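Local coordinates for putative YfrE protein (Vibrio parahaemolyticus RIMD 2210633, PDB 3BEE), which is of unknown function but probably takes part in cytochrome c-type biogenesis, this chain being the C-terminal TPR part of the protein, at residues 8-13 / 42-47; 16-21 / 46-51; 61-66 / 87-92. All blocks are in the same frame, centred on the assembly; numbering follows the deposited sequence. Where two conformers were deposited one is given.

Interaction 1: residues 8-13 / 42-47; sequences QLAAKA and NEAALS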
# COMPACT_ATOMS: atom_id res chain seq x y z
N GLN A 8 4.95 7.79 -8.65
CA GLN A 8 5.05 7.26 -10.00
C GLN A 8 5.56 5.80 -10.06
O GLN A 8 5.08 5.00 -10.85
CB GLN A 8 5.87 8.19 -10.90
CG GLN A 8 5.08 9.47 -11.24
CD GLN A 8 5.89 10.55 -11.93
OE1 GLN A 8 7.12 10.56 -11.90
NE2 GLN A 8 5.18 11.50 -12.54
N LEU A 9 6.54 5.47 -9.22
CA LEU A 9 7.02 4.11 -9.06
C LEU A 9 5.90 3.18 -8.52
O LEU A 9 5.69 2.08 -9.03
CB LEU A 9 8.26 4.09 -8.14
CG LEU A 9 9.54 4.77 -8.70
CD1 LEU A 9 10.65 4.77 -7.65
CD2 LEU A 9 10.04 4.10 -9.95
N ALA A 10 5.15 3.66 -7.53
CA ALA A 10 4.06 2.90 -6.93
C ALA A 10 2.92 2.76 -7.91
O ALA A 10 2.24 1.74 -7.89
CB ALA A 10 3.57 3.56 -5.69
N ALA A 11 2.70 3.76 -8.76
CA ALA A 11 1.67 3.67 -9.78
C ALA A 11 2.01 2.59 -10.82
O ALA A 11 1.13 1.84 -11.26
CB ALA A 11 1.43 5.03 -10.47
N LYS A 12 3.27 2.48 -11.24
CA LYS A 12 3.59 1.39 -12.15
C LYS A 12 3.40 0.07 -11.43
O LYS A 12 2.82 -0.86 -12.00
CB LYS A 12 5.00 1.47 -12.74
CG LYS A 12 5.18 0.46 -13.89
CD LYS A 12 6.52 0.58 -14.62
CE LYS A 12 6.63 -0.52 -15.65
NZ LYS A 12 7.77 -0.34 -16.56
N ALA A 13 3.86 -0.01 -10.18
CA ALA A 13 3.65 -1.26 -9.44
C ALA A 13 2.18 -1.64 -9.41
O ALA A 13 1.84 -2.81 -9.57
CB ALA A 13 4.18 -1.14 -8.02
N ASN A 42 4.91 6.58 1.68
CA ASN A 42 4.19 6.79 0.43
C ASN A 42 2.83 6.09 0.46
O ASN A 42 2.74 4.89 0.72
CB ASN A 42 4.99 6.32 -0.76
CG ASN A 42 4.35 6.70 -2.05
OD1 ASN A 42 3.55 5.94 -2.60
ND2 ASN A 42 4.65 7.91 -2.54
N GLU A 43 1.78 6.86 0.20
CA GLU A 43 0.41 6.40 0.31
C GLU A 43 0.09 5.38 -0.74
O GLU A 43 -0.43 4.34 -0.42
CB GLU A 43 -0.56 7.58 0.19
CG GLU A 43 -2.03 7.18 0.54
CD GLU A 43 -2.93 8.41 0.85
OE1 GLU A 43 -2.44 9.57 0.70
OE2 GLU A 43 -4.10 8.20 1.25
N ALA A 44 0.40 5.67 -2.00
CA ALA A 44 0.16 4.71 -3.09
C ALA A 44 0.82 3.34 -2.84
O ALA A 44 0.20 2.30 -3.06
CB ALA A 44 0.59 5.29 -4.41
N ALA A 45 2.06 3.34 -2.35
CA ALA A 45 2.84 2.13 -2.15
C ALA A 45 2.33 1.30 -0.96
O ALA A 45 2.07 0.11 -1.10
CB ALA A 45 4.32 2.48 -1.96
N LEU A 46 2.18 1.94 0.20
CA LEU A 46 1.72 1.24 1.39
C LEU A 46 0.29 0.77 1.20
O LEU A 46 -0.11 -0.28 1.71
CB LEU A 46 1.82 2.16 2.62
CG LEU A 46 3.24 2.43 3.13
CD1 LEU A 46 3.20 3.32 4.38
CD2 LEU A 46 3.96 1.13 3.44
N SER A 47 -0.47 1.55 0.46
CA SER A 47 -1.83 1.19 0.18
C SER A 47 -1.93 -0.07 -0.70
O SER A 47 -2.74 -0.96 -0.42
CB SER A 47 -2.58 2.41 -0.39
OG SER A 47 -3.73 1.97 -1.01
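In this TPR-type helical array, the N-terminal end of helix 43-55 packs against helix 6-18 through alanines, with Ala10 meeting Ala44 and Ala45. The methyl of Ala10 is the centre of the contact. Its CB points at the other helix and lies 3.7 Å from Ala44 CB and 4.0 Å from Ala45 CB, and it comes just as near to the backbone, with Ala10 CB 3.7 Å from Ala45 N. Because only methyl groups intervene, the backbones come close: the CA atoms of Ala10 and Ala45 are 5.0 Å apart.

The same methyl touches the cap of the helix, with Ala10 CB 3.9 Å from Asn42 OD1. Asn42 occupies the N-cap position, and its CG lies anti to the backbone N (chi1 -172°), which turns the amide back over the first turn. There OD1 takes the N-H of Ala45 on a lone pair in the carbonyl plane, Ala45 N to Asn42 OD1 being 3.0 Å, with 152° at the hydrogen. The other end of the amide is held as well: Asn42 ND2 donates to Glu39 OE1 and to Thr7 OG1, so the cap is tied both to the preceding loop and to the start of helix 6-18.

Helix 26-38 lies alongside both partners, receiving Leu9 and Ala13 from helix 6-18 and, through Leu36, Leu46 from helix 43-55.

Interaction 2: residues 16-21 / 46-51; sequences LYYLHK and LSLIAN. With EDO (1,2-ethanediol), chain D.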
# COMPACT_ATOMS: atom_id res chain seq x y z
N LEU A 16 1.01 -3.03 -12.85
CA LEU A 16 1.49 -4.40 -13.02
C LEU A 16 0.76 -5.38 -12.11
O LEU A 16 0.51 -6.51 -12.52
CB LEU A 16 2.99 -4.50 -12.80
CG LEU A 16 3.89 -3.74 -13.76
CD1 LEU A 16 5.18 -3.56 -13.02
CD2 LEU A 16 4.10 -4.45 -15.09
N TYR A 17 0.41 -4.95 -10.89
CA TYR A 17 -0.35 -5.76 -9.96
C TYR A 17 -1.79 -6.09 -10.43
O TYR A 17 -2.09 -7.28 -10.68
CB TYR A 17 -0.43 -5.08 -8.59
CG TYR A 17 -1.12 -5.90 -7.51
CD1 TYR A 17 -0.41 -6.85 -6.78
CD2 TYR A 17 -2.48 -5.71 -7.20
CE1 TYR A 17 -1.03 -7.59 -5.77
CE2 TYR A 17 -3.11 -6.44 -6.20
CZ TYR A 17 -2.39 -7.39 -5.50
OH TYR A 17 -2.97 -8.14 -4.51
N TYR A 18 -2.67 -5.06 -10.48
CA TYR A 18 -4.15 -5.24 -10.75
C TYR A 18 -4.49 -5.79 -12.10
O TYR A 18 -5.53 -6.49 -12.28
CB TYR A 18 -5.00 -3.96 -10.51
CG TYR A 18 -5.19 -3.70 -9.03
CD1 TYR A 18 -5.96 -4.55 -8.24
CD2 TYR A 18 -4.51 -2.64 -8.41
CE1 TYR A 18 -6.10 -4.33 -6.84
CE2 TYR A 18 -4.62 -2.41 -7.04
CZ TYR A 18 -5.42 -3.25 -6.26
OH TYR A 18 -5.51 -3.03 -4.93
N LEU A 19 -3.65 -5.47 -13.08
CA LEU A 19 -3.94 -5.91 -14.45
C LEU A 19 -3.36 -7.30 -14.70
O LEU A 19 -3.72 -7.95 -15.71
CB LEU A 19 -3.51 -4.86 -15.50
CG LEU A 19 -4.60 -3.92 -16.09
CD1 LEU A 19 -4.97 -2.80 -15.14
CD2 LEU A 19 -4.14 -3.33 -17.41
N HIS A 20 -2.51 -7.76 -13.79
CA HIS A 20 -1.86 -9.10 -13.95
C HIS A 20 -2.08 -10.07 -12.79
O HIS A 20 -1.15 -10.56 -12.16
CB HIS A 20 -0.38 -8.95 -14.33
CG HIS A 20 -0.17 -8.09 -15.53
ND1 HIS A 20 -0.09 -8.60 -16.80
CD2 HIS A 20 -0.05 -6.74 -15.64
CE1 HIS A 20 0.08 -7.60 -17.66
NE2 HIS A 20 0.12 -6.47 -16.98
N LYS A 21 -3.35 -10.35 -12.55
CA LYS A 21 -3.78 -11.37 -11.62
C LYS A 21 -3.47 -11.04 -10.17
O LYS A 21 -3.46 -11.93 -9.34
CB LYS A 21 -3.21 -12.73 -12.02
CG LYS A 21 -3.66 -13.16 -13.41
CD LYS A 21 -3.26 -14.60 -13.75
CE LYS A 21 -4.08 -15.09 -14.93
NZ LYS A 21 -3.37 -16.12 -15.74
N LEU A 46 2.18 1.94 0.20
CA LEU A 46 1.72 1.24 1.39
C LEU A 46 0.29 0.77 1.20
O LEU A 46 -0.11 -0.28 1.71
CB LEU A 46 1.82 2.16 2.62
CG LEU A 46 3.24 2.43 3.13
CD1 LEU A 46 3.20 3.32 4.38
CD2 LEU A 46 3.96 1.13 3.44
N SER A 47 -0.47 1.55 0.46
CA SER A 47 -1.83 1.19 0.18
C SER A 47 -1.93 -0.07 -0.70
O SER A 47 -2.74 -0.96 -0.42
CB SER A 47 -2.58 2.41 -0.39
OG SER A 47 -3.73 1.97 -1.01
N LEU A 48 -1.09 -0.18 -1.72
CA LEU A 48 -1.05 -1.42 -2.51
C LEU A 48 -0.68 -2.64 -1.65
O LEU A 48 -1.28 -3.71 -1.76
CB LEU A 48 -0.08 -1.32 -3.71
CG LEU A 48 -0.08 -2.50 -4.70
CD1 LEU A 48 -1.45 -2.69 -5.33
CD2 LEU A 48 0.98 -2.39 -5.83
N ILE A 49 0.35 -2.47 -0.82
CA ILE A 49 0.82 -3.54 0.06
C ILE A 49 -0.30 -4.02 1.01
O ILE A 49 -0.54 -5.25 1.14
CB ILE A 49 2.09 -3.09 0.83
CG1 ILE A 49 3.30 -2.96 -0.13
CG2 ILE A 49 2.40 -4.04 2.03
CD1 ILE A 49 4.48 -2.10 0.42
N ALA A 50 -0.96 -3.06 1.67
CA ALA A 50 -2.12 -3.36 2.57
C ALA A 50 -3.24 -4.05 1.82
O ALA A 50 -3.82 -4.99 2.33
CB ALA A 50 -2.67 -2.08 3.21
N ASN A 51 -3.58 -3.54 0.64
CA ASN A 51 -4.67 -4.09 -0.15
C ASN A 51 -4.32 -5.49 -0.55
O ASN A 51 -5.17 -6.35 -0.50
CB ASN A 51 -4.92 -3.24 -1.42
CG ASN A 51 -5.62 -1.93 -1.11
OD1 ASN A 51 -6.09 -1.73 -0.00
ND2 ASN A 51 -5.71 -1.03 -2.11
C1 EDO D . -9.75 -2.86 0.64
O1 EDO D . -8.36 -3.08 0.29
C2 EDO D . -9.87 -2.25 2.04
O2 EDO D . -11.13 -2.65 2.60
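Tyr17 and Tyr18, successive residues of helix 6-18, both reach one methyl of Leu48 on helix 43-55. The two rings are steeply inclined to each other: Tyr17 CD2 lies over the centre of the Tyr18 ring, 3.6 Å above its plane, while Tyr18 CG sits at the edge of the Tyr17 ring, in its plane. Into the angle between them comes Leu48 CD1. It makes an off-centre CH-pi contact with Tyr17, 4.1 Å from the ring centroid, with Tyr17 CD2 its nearest atom there at 3.7 Å.

Tyr18 is met differently. Its side chain and that of Leu48 run past each other in opposite directions, and Leu48 CD1 comes within 3.6 Å of Tyr18 CE2. With CG of Leu48 anti to the backbone N (chi1 -173°), the branch leans toward the tyrosines, and the second methyl, CD2, lies 4.1 Å from Tyr17 CB.

Farther out, Tyr18 crosses Asn51 at about a right angle, ring and amide planes 60° apart. Asn51 ND2 gives a weak hydrogen bond to Tyr18 OH, 3.5 Å long and bent to 140°. On the other arm of the amide, Asn51 OD1 accepts a bond of 2.7 Å from O1 of a 1,2-ethanediol, probably from the crystallisation liquor.

The hydroxyl of Tyr17 is hydrogen-bonded to Asp52, the residue after Asn51 on helix 43-55, and both tyrosine side chains also touch Ile55. Helix 43-55 in turn packs on helix 59-70, where Ala50 and Asn51 touch Trp66.

Interaction 3: residues 61-66 / 87-92; sequences EAIDTW and NKAKKL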
# COMPACT_ATOMS: atom_id res chain seq x y z
N GLU A 61 -1.85 -8.46 8.85
CA GLU A 61 -0.81 -7.75 8.13
C GLU A 61 -1.32 -6.55 7.37
O GLU A 61 -0.62 -5.56 7.29
CB GLU A 61 -0.06 -8.70 7.20
CG GLU A 61 0.66 -9.74 8.03
CD GLU A 61 1.21 -10.88 7.23
OE1 GLU A 61 2.10 -10.62 6.38
OE2 GLU A 61 0.78 -12.03 7.49
N ALA A 62 -2.54 -6.63 6.81
CA ALA A 62 -3.20 -5.46 6.20
C ALA A 62 -3.32 -4.32 7.20
O ALA A 62 -2.97 -3.18 6.91
CB ALA A 62 -4.57 -5.84 5.62
N ILE A 63 -3.81 -4.63 8.40
CA ILE A 63 -3.98 -3.63 9.47
C ILE A 63 -2.65 -3.00 9.85
O ILE A 63 -2.55 -1.77 9.95
CB ILE A 63 -4.71 -4.21 10.71
CG1 ILE A 63 -6.14 -4.64 10.33
CG2 ILE A 63 -4.78 -3.17 11.86
CD1 ILE A 63 -6.82 -5.49 11.39
N ASP A 64 -1.63 -3.84 10.03
CA ASP A 64 -0.30 -3.37 10.42
C ASP A 64 0.23 -2.36 9.41
O ASP A 64 0.89 -1.40 9.79
CB ASP A 64 0.68 -4.55 10.49
CG ASP A 64 0.39 -5.49 11.65
OD1 ASP A 64 -0.38 -5.11 12.55
OD2 ASP A 64 0.90 -6.62 11.65
N THR A 65 -0.03 -2.60 8.13
CA THR A 65 0.44 -1.72 7.04
C THR A 65 -0.34 -0.40 7.07
O THR A 65 0.24 0.66 6.90
CB THR A 65 0.31 -2.40 5.66
OG1 THR A 65 0.85 -3.73 5.72
CG2 THR A 65 1.05 -1.61 4.59
N TRP A 66 -1.65 -0.49 7.28
CA TRP A 66 -2.49 0.71 7.37
C TRP A 66 -2.15 1.54 8.61
O TRP A 66 -2.15 2.77 8.55
CB TRP A 66 -3.98 0.35 7.35
CG TRP A 66 -4.52 0.02 5.98
CD1 TRP A 66 -4.26 0.71 4.79
CD2 TRP A 66 -5.40 -1.07 5.63
NE1 TRP A 66 -4.94 0.09 3.74
CE2 TRP A 66 -5.64 -0.98 4.23
CE3 TRP A 66 -6.03 -2.08 6.37
CZ2 TRP A 66 -6.48 -1.91 3.55
CZ3 TRP A 66 -6.85 -2.99 5.71
CH2 TRP A 66 -7.06 -2.91 4.30
N ASN A 87 -11.01 -1.22 10.15
CA ASN A 87 -12.17 -1.75 10.82
C ASN A 87 -12.83 -2.96 10.14
O ASN A 87 -13.22 -3.90 10.82
CB ASN A 87 -13.20 -0.67 11.08
CG ASN A 87 -13.43 -0.48 12.54
OD1 ASN A 87 -14.54 -0.75 13.04
ND2 ASN A 87 -12.38 -0.08 13.26
N LYS A 88 -12.96 -2.92 8.82
CA LYS A 88 -13.42 -4.07 8.04
C LYS A 88 -12.50 -5.30 8.30
O LYS A 88 -12.99 -6.37 8.64
CB LYS A 88 -13.45 -3.69 6.54
CG LYS A 88 -14.30 -4.58 5.65
CD LYS A 88 -14.40 -3.96 4.20
CE LYS A 88 -15.32 -4.74 3.25
NZ LYS A 88 -16.83 -4.51 3.35
N ALA A 89 -11.19 -5.12 8.11
CA ALA A 89 -10.19 -6.18 8.33
C ALA A 89 -10.30 -6.82 9.72
O ALA A 89 -10.33 -8.05 9.86
CB ALA A 89 -8.80 -5.64 8.10
N LYS A 90 -10.39 -5.97 10.73
CA LYS A 90 -10.52 -6.36 12.13
C LYS A 90 -11.74 -7.27 12.32
O LYS A 90 -11.67 -8.27 13.01
CB LYS A 90 -10.64 -5.09 12.97
CG LYS A 90 -10.81 -5.25 14.43
CD LYS A 90 -10.55 -3.90 15.14
CE LYS A 90 -11.83 -3.05 15.27
NZ LYS A 90 -11.52 -1.73 15.91
N LYS A 91 -12.85 -6.92 11.67
CA LYS A 91 -14.09 -7.69 11.76
C LYS A 91 -14.02 -9.02 11.00
O LYS A 91 -14.83 -9.88 11.23
CB LYS A 91 -15.25 -6.86 11.22
CG LYS A 91 -15.76 -5.74 12.14
CD LYS A 91 -16.81 -4.94 11.36
CE LYS A 91 -17.17 -3.60 11.99
NZ LYS A 91 -18.07 -2.89 11.02
N LEU A 92 -13.05 -9.18 10.11
CA LEU A 92 -12.94 -10.40 9.33
C LEU A 92 -11.94 -11.37 9.93
O LEU A 92 -11.81 -12.50 9.46
CB LEU A 92 -12.56 -10.08 7.86
CG LEU A 92 -13.68 -9.39 7.07
CD1 LEU A 92 -13.14 -8.94 5.75
CD2 LEU A 92 -14.95 -10.29 6.96
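Ile63 and Ala89 form the tight part of this contact between helices 59-70 and 79-92. Ala89 CB lies 3.6 Å from Ile63 CG1, and the end of the isoleucine runs on past the alanine methyl until Ile63 CD1 is 3.7 Å from Lys90 N. The torsion places CG1 anti to the carbonyl carbon (chi1 -63°), directing this longer branch at the partner helix. Trp66, one turn on, approaches the same methyl from another direction: its six-membered ring presents the CZ3 edge, with Ala89 CB near the ring plane and 4.1 Å from Trp66 CZ3. Ala62 O sits over one face of the indole, toward its rim. In the same turn of helix 59-70, the buried Thr65 bonds through OG1 to Glu61 O, which also accepts from Thr65 N.

The segments run antiparallel, at 155° between their directions and 9.4 Å between their axes, as consecutive helices do in TPR repeats; helix 79-92 is the last of the five in the chain. Trp66 also touches Ile82, Ser85 and Ile86 of that helix, so the indole lies along it for more than a turn.

On the looser, solvent-facing side, Lys90 contributes little more than its CB, 4.2 Å from Ile63 CD1, before its chain bends at chi3 and carries the ammonium group away from helix 59-70.

Overall arrangement
Interactions 1 and 2 are two successive levels of one interface, between helices 6-18 and 43-55. Their centres are about 9 Å apart, they share Leu46 and Ser47, and Ala13 C of the first lies 3.9 Å from Leu48 CD2 of the second. Interaction 3 extends the array to its C-terminal helix; its centre is about 16 Å from that of interaction 2 and about 19 Å from that of interaction 1, on the opposite side of the chain's centre. Helix 43-55 connects the two regions, with Leu46 O 3.4 Å from Thr65 CG2 and Asn51 OD1 3.6 Å from Trp66 CZ2. The 1,2-ethanediol bonded to Asn51 also lies about 4 Å from the Trp66 side chain, nearest atom to nearest atom.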